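Local coordinates for protein heat-inducible transcription repressor HrcA (Thermotoga maritima, PDB 1STZ) that probably binds DNA and represses class I heat-shock genes, the grpE-dnaK-dnaJ and groELS operons, at residues R20-I31 / R77-Y87; N125-G133 / D315-Y323. All blocks are in the same frame, centred on the assembly; numbering follows the deposited sequence.

In the fold
Both contacts are largely buried, in different parts of the chain. Interaction 1 lies in the winged-helix domain that probably binds DNA, the contact's centre about 25 Å from that of the chain; the centre of interaction 2 is about 8 Å from it, in the helical layer against the five-stranded sheet. Interaction 1 is steep and aromatic, four rings meeting aliphatic groups and, in one pair, each other. Interaction 2 buries roughly half the area between nearly antiparallel helices, with a small apolar centre, an arginine at one end and the second subunit alongside. They share no segment, yet helix 81-94, begun in interaction 1, goes on to touch residues 315-323. Neither has hydrogen bonds between its segments.

Interaction 1. Residues R20-I31 / R77-Y87; sequences RKVLYCIVREYI and RIPTDKGLRFY
Tyr30 turns one face of its ring to Pro79 and Ile78, with the CD atom of Pro79 and the CG2 methyl of Ile78 on that same side. The setting is a winged-helix domain: helix 17-33 packs against the second wing strand, 78-79, and the first turns of helix 81-94. The methyl makes a CH-pi contact, Ile78 CG2 lying 4.2 Å from the centroid of the Tyr30 ring. Phe86 takes Leu23 CD1 over one face, though too close in the model for the distance to be trusted, and Arg20 at its edge, where Arg20 CG lies 3.7 Å from Phe86 CZ. The Arg20 guanidinium is nearly coplanar with this ring and meets it edge to edge.

The two helices run steeply across each other, at -103° and 9.5 Å between axes, and Tyr87 enters as a knob among Tyr24, Val27, Arg28 and Ile31. CG anti to the backbone N (chi1 172°) carries its ring onto helix 17-33. Val27 CG1 presses on the root of the ring, 3.4 Å from Tyr87 CG, while Ile31 CD1 meets its CE2 corner. The Tyr24 and Tyr87 rings are tilted 28° and slid apart, overlapping little, with Tyr24 CE2 3.5 Å from Tyr87 CE1.

Val27 also sends CG2 to Pro79 CB, joining the helix pair to the wing. Leu23 reaches on to Ile68 of the other wing strand. Where the wing passes into helix 81-94, Thr80 is the N-cap: its OG1, also hydrogen-bonded to Gly66 O, accepts from Gly83 N at 3.2 Å in a fairly straight bond.

Interaction 2. Residues N125-G133 / D315-Y323; sequences NLLARLTEG and DRNHRVFEY
Val320 and Thr131 sit at the middle of the contact, with Leu127 one turn back from Thr131 on the same helix. The CG1 methyl of Val320 is the common meeting point: Leu127 CD2 comes within 3.8 Å of Val320 CG1, Thr131 CG2 stands 4.0 Å from that same atom, and the Leu130 side chain crosses that of Val320 at about a right angle, CD1 nearest. Leu127 forks, and its other methyl, CD1, goes to the ring of Phe321.

The two helices run almost antiparallel, 169° between directions and 9.9 Å between axes. Thr131 holds its hydroxyl between the backbone N and the carbonyl carbon (chi1 63°), and from there OG1 donates to Leu127 O at 2.7 Å. That carbonyl also accepts from Thr131 N, the two donors arriving from opposite faces of its plane. The polar group of the threonine is thus spent on the turn before it, and its carbon side faces the partner helix, with Thr131 CB 3.4 Å from Asn317 OD1.

Arg316 closes the end of the contact. It grips Asn317 OD1 side-on with NE and NH2, both 3.1 Å from that oxygen, while one face of its guanidinium lies over the backbone of Leu130 and Thr131. The salt bridge from Glu132 OE1 to Arg316 NH1 is a long one. A leucine in place of Arg316 would probably leave Asn317 OD1 without these two donors and Glu132 without its opposite charge. Asn317 ND2 bonds to Thr312 OG1.

Strand 299-309 lies behind, touching Thr131, Asn317 and Phe321; helix 103-106 covers Leu130 and Val320, and the second subunit adds its Leu182 on Leu130 and its Glu180 beside Arg316 and Val320.

Interaction 1. Residues R20-I31 / R77-Y87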
loop_
_atom_site.group_PDB
_atom_site.type_symbol
_atom_site.label_atom_id
_atom_site.label_comp_id
_atom_site.label_asym_id
_atom_site.label_seq_id
_atom_site.Cartn_x
_atom_site.Cartn_y
_atom_site.Cartn_z
ATOM N N ARG A 20 31.743 7.276 22.545
ATOM C CA ARG A 20 30.992 6.486 21.575
ATOM C C ARG A 20 29.609 7.105 21.368
ATOM O O ARG A 20 29.162 7.258 20.247
ATOM C CB ARG A 20 30.859 5.030 22.041
ATOM C CG ARG A 20 32.054 4.131 21.703
ATOM C CD ARG A 20 31.847 2.660 22.062
ATOM N NE ARG A 20 33.075 2.065 22.613
ATOM C CZ ARG A 20 34.136 1.694 21.883
ATOM N NH1 ARG A 20 34.132 1.825 20.558
ATOM N NH2 ARG A 20 35.207 1.179 22.480
ATOM N N LYS A 21 28.945 7.474 22.457
ATOM C CA LYS A 21 27.634 8.099 22.383
ATOM C C LYS A 21 27.727 9.463 21.718
ATOM O O LYS A 21 26.882 9.801 20.911
ATOM C CB LYS A 21 27.008 8.213 23.766
ATOM C CG LYS A 21 26.772 6.853 24.439
ATOM C CD LYS A 21 25.309 6.633 24.842
ATOM C CE LYS A 21 24.963 7.263 26.194
ATOM N NZ LYS A 21 23.774 6.619 26.845
ATOM N N VAL A 22 28.774 10.225 22.015
ATOM C CA VAL A 22 28.963 11.532 21.389
ATOM C C VAL A 22 29.134 11.392 19.862
ATOM O O VAL A 22 28.589 12.179 19.090
ATOM C CB VAL A 22 30.183 12.280 21.981
ATOM C CG1 VAL A 22 30.463 13.554 21.202
ATOM C CG2 VAL A 22 29.957 12.605 23.457
ATOM N N LEU A 23 29.881 10.384 19.432
ATOM C CA LEU A 23 30.108 10.167 18.012
ATOM C C LEU A 23 28.797 9.767 17.350
ATOM O O LEU A 23 28.468 10.222 16.263
ATOM C CB LEU A 23 31.146 9.067 17.808
ATOM C CG LEU A 23 31.993 9.065 16.533
ATOM C CD1 LEU A 23 32.398 7.651 16.136
ATOM C CD2 LEU A 23 31.402 9.807 15.367
ATOM N N TYR A 24 28.054 8.910 18.037
ATOM C CA TYR A 24 26.769 8.443 17.557
ATOM C C TYR A 24 25.798 9.613 17.358
ATOM O O TYR A 24 25.138 9.707 16.324
ATOM C CB TYR A 24 26.209 7.437 18.558
ATOM C CG TYR A 24 24.939 6.796 18.126
ATOM C CD1 TYR A 24 23.731 7.179 18.672
ATOM C CD2 TYR A 24 24.946 5.800 17.165
ATOM C CE1 TYR A 24 22.561 6.580 18.287
ATOM C CE2 TYR A 24 23.784 5.197 16.769
ATOM C CZ TYR A 24 22.598 5.595 17.331
ATOM O OH TYR A 24 21.450 5.002 16.918
ATOM N N CYS A 25 25.739 10.526 18.326
ATOM C CA CYS A 25 24.807 11.654 18.232
ATOM C C CYS A 25 25.173 12.602 17.094
ATOM O O CYS A 25 24.289 13.056 16.377
ATOM C CB CYS A 25 24.711 12.416 19.552
ATOM S SG CYS A 25 23.634 11.573 20.726
ATOM N N ILE A 26 26.464 12.888 16.940
ATOM C CA ILE A 26 26.953 13.755 15.875
ATOM C C ILE A 26 26.503 13.234 14.509
ATOM O O ILE A 26 25.933 13.977 13.721
ATOM C CB ILE A 26 28.508 13.868 15.933
ATOM C CG1 ILE A 26 28.931 14.765 17.100
ATOM C CG2 ILE A 26 29.090 14.408 14.623
ATOM C CD1 ILE A 26 30.344 14.535 17.582
ATOM N N VAL A 27 26.757 11.955 14.247
ATOM C CA VAL A 27 26.407 11.334 12.974
ATOM C C VAL A 27 24.903 11.328 12.758
ATOM O O VAL A 27 24.430 11.651 11.679
ATOM C CB VAL A 27 26.947 9.889 12.870
ATOM C CG1 VAL A 27 26.535 9.266 11.556
ATOM C CG2 VAL A 27 28.468 9.881 12.965
ATOM N N ARG A 28 24.147 10.996 13.794
ATOM C CA ARG A 28 22.696 10.984 13.714
ATOM C C ARG A 28 22.168 12.386 13.428
ATOM O O ARG A 28 21.284 12.575 12.596
ATOM C CB ARG A 28 22.115 10.476 15.041
ATOM C CG ARG A 28 20.631 10.212 15.016
ATOM C CD ARG A 28 20.006 10.171 16.395
ATOM N NE ARG A 28 19.996 8.824 16.976
ATOM C CZ ARG A 28 19.176 7.840 16.600
ATOM N NH1 ARG A 28 18.303 8.028 15.611
ATOM N NH2 ARG A 28 19.231 6.652 17.205
ATOM N N GLU A 29 22.716 13.371 14.127
ATOM C CA GLU A 29 22.351 14.758 13.894
ATOM C C GLU A 29 22.763 15.231 12.498
ATOM O O GLU A 29 22.042 15.991 11.876
ATOM C CB GLU A 29 22.961 15.664 14.970
ATOM C CG GLU A 29 22.569 17.132 14.872
ATOM C CD GLU A 29 21.076 17.376 14.988
ATOM O OE1 GLU A 29 20.632 18.497 14.662
ATOM O OE2 GLU A 29 20.344 16.452 15.401
ATOM N N TYR A 30 23.899 14.764 11.995
ATOM C CA TYR A 30 24.379 15.213 10.681
ATOM C C TYR A 30 23.500 14.678 9.552
ATOM O O TYR A 30 23.188 15.397 8.607
ATOM C CB TYR A 30 25.818 14.770 10.449
ATOM C CG TYR A 30 26.356 15.113 9.079
ATOM C CD1 TYR A 30 26.526 16.434 8.685
ATOM C CD2 TYR A 30 26.704 14.110 8.182
ATOM C CE1 TYR A 30 27.027 16.755 7.419
ATOM C CE2 TYR A 30 27.206 14.415 6.930
ATOM C CZ TYR A 30 27.357 15.732 6.551
ATOM O OH TYR A 30 27.850 16.004 5.305
ATOM N N ILE A 31 23.135 13.403 9.653
ATOM C CA ILE A 31 22.232 12.773 8.695
ATOM C C ILE A 31 20.887 13.507 8.673
ATOM O O ILE A 31 20.367 13.821 7.597
ATOM C CB ILE A 31 22.072 11.261 9.035
ATOM C CG1 ILE A 31 23.331 10.510 8.583
ATOM C CG2 ILE A 31 20.829 10.683 8.395
ATOM C CD1 ILE A 31 23.543 9.158 9.260
ATOM N N ARG A 77 31.371 19.869 13.534
ATOM C CA ARG A 77 32.152 18.814 12.922
ATOM C C ARG A 77 31.268 17.949 12.034
ATOM O O ARG A 77 30.046 17.950 12.155
ATOM C CB ARG A 77 32.830 17.975 14.005
ATOM C CG ARG A 77 33.803 18.777 14.907
ATOM C CD ARG A 77 34.966 19.387 14.130
ATOM N NE ARG A 77 36.010 20.007 14.946
ATOM C CZ ARG A 77 36.034 21.286 15.320
ATOM N NH1 ARG A 77 35.042 22.114 15.004
ATOM N NH2 ARG A 77 37.062 21.744 16.034
ATOM N N ILE A 78 31.898 17.207 11.137
ATOM C CA ILE A 78 31.183 16.376 10.167
ATOM C C ILE A 78 31.805 14.982 10.194
ATOM O O ILE A 78 33.028 14.865 10.240
ATOM C CB ILE A 78 31.327 17.006 8.755
ATOM C CG1 ILE A 78 30.432 18.235 8.635
ATOM C CG2 ILE A 78 30.968 16.012 7.652
ATOM C CD1 ILE A 78 30.579 18.978 7.302
ATOM N N PRO A 79 31.004 13.931 10.164
ATOM C CA PRO A 79 31.575 12.579 10.132
ATOM C C PRO A 79 32.429 12.301 8.890
ATOM O O PRO A 79 32.108 12.757 7.821
ATOM C CB PRO A 79 30.342 11.660 10.142
ATOM C CG PRO A 79 29.185 12.519 9.801
ATOM C CD PRO A 79 29.529 13.904 10.199
ATOM N N THR A 80 33.534 11.592 9.082
ATOM C CA THR A 80 34.277 10.998 7.982
ATOM C C THR A 80 33.627 9.706 7.579
ATOM O O THR A 80 32.651 9.292 8.186
ATOM C CB THR A 80 35.724 10.725 8.420
ATOM O OG1 THR A 80 35.724 9.751 9.459
ATOM C CG2 THR A 80 36.372 11.976 9.036
ATOM N N ASP A 81 34.158 9.051 6.557
ATOM C CA ASP A 81 33.676 7.712 6.184
ATOM C C ASP A 81 33.855 6.734 7.340
ATOM O O ASP A 81 33.041 5.839 7.528
ATOM C CB ASP A 81 34.386 7.185 4.938
ATOM C CG ASP A 81 34.001 7.945 3.683
ATOM O OD1 ASP A 81 32.989 8.682 3.724
ATOM O OD2 ASP A 81 34.647 7.891 2.617
ATOM N N LYS A 82 34.911 6.919 8.128
ATOM C CA LYS A 82 35.137 6.086 9.300
ATOM C C LYS A 82 34.031 6.296 10.343
ATOM O O LYS A 82 33.527 5.350 10.930
ATOM C CB LYS A 82 36.516 6.366 9.893
ATOM C CG LYS A 82 36.930 5.365 10.937
ATOM C CD LYS A 82 38.194 5.807 11.609
ATOM C CE LYS A 82 38.740 4.751 12.541
ATOM N NZ LYS A 82 39.932 5.290 13.255
ATOM N N GLY A 83 33.644 7.546 10.554
ATOM C CA GLY A 83 32.557 7.853 11.464
ATOM C C GLY A 83 31.218 7.351 10.998
ATOM O O GLY A 83 30.403 6.919 11.803
ATOM N N LEU A 84 30.974 7.404 9.701
ATOM C CA LEU A 84 29.750 6.826 9.152
ATOM C C LEU A 84 29.709 5.313 9.351
ATOM O O LEU A 84 28.670 4.779 9.679
ATOM C CB LEU A 84 29.576 7.181 7.679
ATOM C CG LEU A 84 29.381 8.666 7.434
ATOM C CD1 LEU A 84 29.475 8.952 5.921
ATOM C CD2 LEU A 84 28.060 9.142 7.996
ATOM N N ARG A 85 30.839 4.638 9.150
ATOM C CA ARG A 85 30.949 3.194 9.357
ATOM C C ARG A 85 30.712 2.863 10.815
ATOM O O ARG A 85 30.003 1.928 11.117
ATOM C CB ARG A 85 32.313 2.682 8.899
ATOM C CG ARG A 85 32.717 1.253 9.311
ATOM C CD ARG A 85 31.779 0.123 8.925
ATOM N NE ARG A 85 31.636 -0.027 7.482
ATOM C CZ ARG A 85 30.898 -0.951 6.893
ATOM N NH1 ARG A 85 30.226 -1.859 7.594
ATOM N NH2 ARG A 85 30.851 -0.992 5.580
ATOM N N PHE A 86 31.288 3.648 11.720
ATOM C CA PHE A 86 31.090 3.420 13.152
ATOM C C PHE A 86 29.604 3.501 13.472
ATOM O O PHE A 86 29.081 2.648 14.155
ATOM C CB PHE A 86 31.864 4.447 13.984
ATOM C CG PHE A 86 31.549 4.388 15.457
ATOM C CD1 PHE A 86 32.253 3.541 16.290
ATOM C CD2 PHE A 86 30.522 5.161 15.994
ATOM C CE1 PHE A 86 31.956 3.477 17.654
ATOM C CE2 PHE A 86 30.230 5.115 17.346
ATOM C CZ PHE A 86 30.943 4.270 18.176
ATOM N N TYR A 87 28.929 4.524 12.941
ATOM C CA TYR A 87 27.497 4.723 13.188
ATOM C C TYR A 87 26.697 3.521 12.708
ATOM O O TYR A 87 25.914 2.967 13.461
ATOM C CB TYR A 87 26.999 5.992 12.504
ATOM C CG TYR A 87 25.504 6.190 12.542
ATOM C CD1 TYR A 87 24.878 6.725 13.663
ATOM C CD2 TYR A 87 24.713 5.857 11.444
ATOM C CE1 TYR A 87 23.484 6.909 13.696
ATOM C CE2 TYR A 87 23.332 6.042 11.461
ATOM C CZ TYR A 87 22.722 6.570 12.585
ATOM O OH TYR A 87 21.346 6.749 12.596
#

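Interaction 2. Residues N125-G133 / D315-Y323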
loop_
_atom_site.group_PDB
_atom_site.type_symbol
_atom_site.label_atom_id
_atom_site.label_comp_id
_atom_site.label_asym_id
_atom_site.label_seq_id
_atom_site.Cartn_x
_atom_site.Cartn_y
_atom_site.Cartn_z
ATOM N N ASN A 125 11.050 -0.633 -7.261
ATOM C CA ASN A 125 10.352 0.606 -7.061
ATOM C C ASN A 125 9.978 0.890 -5.606
ATOM O O ASN A 125 10.054 2.048 -5.175
ATOM C CB ASN A 125 9.168 0.698 -8.009
ATOM C CG ASN A 125 9.618 1.037 -9.448
ATOM O OD1 ASN A 125 9.981 2.174 -9.740
ATOM N ND2 ASN A 125 9.659 0.032 -10.321
ATOM N N LEU A 126 9.602 -0.138 -4.842
ATOM C CA LEU A 126 9.288 0.071 -3.433
ATOM C C LEU A 126 10.582 0.391 -2.649
ATOM O O LEU A 126 10.599 1.266 -1.789
ATOM C CB LEU A 126 8.603 -1.146 -2.829
ATOM C CG LEU A 126 8.179 -0.971 -1.366
ATOM C CD1 LEU A 126 7.124 0.115 -1.214
ATOM C CD2 LEU A 126 7.627 -2.268 -0.786
ATOM N N LEU A 127 11.641 -0.345 -2.961
ATOM C CA LEU A 127 12.942 -0.152 -2.358
ATOM C C LEU A 127 13.465 1.279 -2.617
ATOM O O LEU A 127 13.917 1.941 -1.698
ATOM C CB LEU A 127 13.938 -1.183 -2.910
ATOM C CG LEU A 127 15.096 -1.754 -2.085
ATOM C CD1 LEU A 127 16.251 -2.226 -2.972
ATOM C CD2 LEU A 127 15.606 -0.895 -1.007
ATOM N N ALA A 128 13.426 1.720 -3.870
ATOM C CA ALA A 128 13.853 3.071 -4.258
ATOM C C ALA A 128 13.033 4.139 -3.555
ATOM O O ALA A 128 13.575 5.116 -3.030
ATOM C CB ALA A 128 13.724 3.261 -5.776
ATOM N N ARG A 129 11.722 3.962 -3.553
ATOM C CA ARG A 129 10.831 4.932 -2.926
ATOM C C ARG A 129 11.054 5.102 -1.424
ATOM O O ARG A 129 11.131 6.226 -0.939
ATOM C CB ARG A 129 9.388 4.550 -3.170
ATOM C CG ARG A 129 8.414 5.540 -2.603
ATOM C CD ARG A 129 7.057 5.472 -3.239
ATOM N NE ARG A 129 6.515 4.115 -3.227
ATOM C CZ ARG A 129 5.228 3.814 -3.409
ATOM N NH1 ARG A 129 4.323 4.776 -3.604
ATOM N NH2 ARG A 129 4.837 2.539 -3.394
ATOM N N LEU A 130 11.189 3.999 -0.705
ATOM C CA LEU A 130 11.275 4.022 0.752
ATOM C C LEU A 130 12.639 4.480 1.280
ATOM O O LEU A 130 12.744 4.892 2.417
ATOM C CB LEU A 130 10.972 2.636 1.317
ATOM C CG LEU A 130 9.594 2.056 1.053
ATOM C CD1 LEU A 130 9.412 0.779 1.855
ATOM C CD2 LEU A 130 8.490 3.072 1.358
ATOM N N THR A 131 13.679 4.372 0.467
ATOM C CA THR A 131 15.020 4.778 0.863
ATOM C C THR A 131 15.522 6.043 0.163
ATOM O O THR A 131 16.649 6.459 0.403
ATOM C CB THR A 131 16.015 3.673 0.558
ATOM O OG1 THR A 131 16.048 3.446 -0.858
ATOM C CG2 THR A 131 15.587 2.364 1.190
ATOM N N GLU A 132 14.717 6.615 -0.722
ATOM C CA GLU A 132 15.138 7.722 -1.571
ATOM C C GLU A 132 16.469 7.418 -2.240
ATOM O O GLU A 132 17.380 8.260 -2.248
ATOM C CB GLU A 132 15.228 9.024 -0.755
ATOM C CG GLU A 132 13.922 9.441 -0.080
ATOM C CD GLU A 132 14.142 10.470 1.029
ATOM O OE1 GLU A 132 15.216 10.442 1.690
ATOM O OE2 GLU A 132 13.234 11.301 1.264
ATOM N N GLY A 133 16.583 6.209 -2.789
ATOM C CA GLY A 133 17.783 5.789 -3.493
ATOM C C GLY A 133 17.576 5.410 -4.946
ATOM O O GLY A 133 16.475 5.539 -5.514
ATOM N N ASP A 315 19.905 2.793 9.059
ATOM C CA ASP A 315 19.088 1.768 9.720
ATOM C C ASP A 315 17.840 1.521 8.881
ATOM O O ASP A 315 17.461 0.392 8.646
ATOM C CB ASP A 315 18.695 2.232 11.128
ATOM C CG ASP A 315 18.326 1.089 12.070
ATOM O OD1 ASP A 315 17.896 0.002 11.636
ATOM O OD2 ASP A 315 18.408 1.215 13.311
ATOM N N ARG A 316 17.213 2.587 8.419
ATOM C CA ARG A 316 16.041 2.454 7.550
ATOM C C ARG A 316 16.429 1.700 6.276
ATOM O O ARG A 316 15.749 0.754 5.891
ATOM C CB ARG A 316 15.428 3.827 7.246
ATOM C CG ARG A 316 14.257 3.833 6.269
ATOM C CD ARG A 316 14.073 5.148 5.507
ATOM N NE ARG A 316 15.268 5.538 4.749
ATOM C CZ ARG A 316 15.476 6.732 4.187
ATOM N NH1 ARG A 316 14.580 7.696 4.283
ATOM N NH2 ARG A 316 16.610 6.975 3.538
ATOM N N ASN A 317 17.545 2.080 5.666
ATOM C CA ASN A 317 17.953 1.495 4.388
ATOM C C ASN A 317 18.278 0.004 4.505
ATOM O O ASN A 317 17.944 -0.780 3.613
ATOM C CB ASN A 317 19.157 2.228 3.781
ATOM C CG ASN A 317 18.850 3.656 3.398
ATOM O OD1 ASN A 317 17.711 4.107 3.456
ATOM N ND2 ASN A 317 19.881 4.385 3.020
ATOM N N HIS A 318 18.954 -0.362 5.589
ATOM C CA HIS A 318 19.292 -1.753 5.880
ATOM C C HIS A 318 18.036 -2.572 6.057
ATOM O O HIS A 318 17.900 -3.653 5.487
ATOM C CB HIS A 318 20.139 -1.898 7.148
ATOM C CG HIS A 318 20.491 -3.316 7.449
ATOM N ND1 HIS A 318 19.833 -4.059 8.402
ATOM C CD2 HIS A 318 21.407 -4.146 6.888
ATOM C CE1 HIS A 318 20.322 -5.286 8.413
ATOM N NE2 HIS A 318 21.283 -5.365 7.509
ATOM N N ARG A 319 17.113 -2.056 6.851
ATOM C CA ARG A 319 15.875 -2.759 7.143
ATOM C C ARG A 319 15.046 -3.011 5.883
ATOM O O ARG A 319 14.548 -4.108 5.686
ATOM C CB ARG A 319 15.077 -1.941 8.133
ATOM C CG ARG A 319 13.717 -2.476 8.504
ATOM C CD ARG A 319 12.752 -1.361 8.866
ATOM N NE ARG A 319 13.410 -0.424 9.750
ATOM C CZ ARG A 319 13.264 0.895 9.761
ATOM N NH1 ARG A 319 12.426 1.529 8.957
ATOM N NH2 ARG A 319 13.971 1.593 10.630
ATOM N N VAL A 320 14.877 -1.980 5.071
ATOM C CA VAL A 320 14.069 -2.054 3.876
ATOM C C VAL A 320 14.720 -2.986 2.844
ATOM O O VAL A 320 14.025 -3.761 2.205
ATOM C CB VAL A 320 13.841 -0.661 3.259
ATOM C CG1 VAL A 320 13.188 -0.760 1.912
ATOM C CG2 VAL A 320 12.978 0.164 4.153
ATOM N N PHE A 321 16.046 -2.940 2.742
ATOM C CA PHE A 321 16.799 -3.682 1.732
ATOM C C PHE A 321 16.738 -5.135 2.066
ATOM O O PHE A 321 16.377 -5.946 1.236
ATOM C CB PHE A 321 18.232 -3.192 1.699
ATOM C CG PHE A 321 19.078 -3.747 0.574
ATOM C CD1 PHE A 321 19.158 -3.079 -0.627
ATOM C CD2 PHE A 321 19.882 -4.865 0.772
ATOM C CE1 PHE A 321 19.984 -3.530 -1.641
ATOM C CE2 PHE A 321 20.717 -5.335 -0.242
ATOM C CZ PHE A 321 20.755 -4.680 -1.453
ATOM N N GLU A 322 17.034 -5.460 3.313
ATOM C CA GLU A 322 16.948 -6.824 3.774
ATOM C C GLU A 322 15.533 -7.454 3.626
ATOM O O GLU A 322 15.408 -8.596 3.185
ATOM C CB GLU A 322 17.423 -6.925 5.223
ATOM C CG GLU A 322 17.471 -8.363 5.692
ATOM C CD GLU A 322 17.994 -8.553 7.108
ATOM O OE1 GLU A 322 17.645 -7.758 8.014
ATOM O OE2 GLU A 322 18.726 -9.549 7.316
ATOM N N TYR A 323 14.483 -6.734 4.004
ATOM C CA TYR A 323 13.111 -7.249 3.831
ATOM C C TYR A 323 12.813 -7.605 2.377
ATOM O O TYR A 323 12.341 -8.695 2.099
ATOM C CB TYR A 323 12.077 -6.242 4.335
ATOM C CG TYR A 323 10.663 -6.775 4.450
ATOM C CD1 TYR A 323 10.208 -7.363 5.633
ATOM C CD2 TYR A 323 9.771 -6.679 3.391
ATOM C CE1 TYR A 323 8.916 -7.836 5.743
ATOM C CE2 TYR A 323 8.476 -7.150 3.500
ATOM C CZ TYR A 323 8.060 -7.730 4.662
ATOM O OH TYR A 323 6.770 -8.181 4.756
#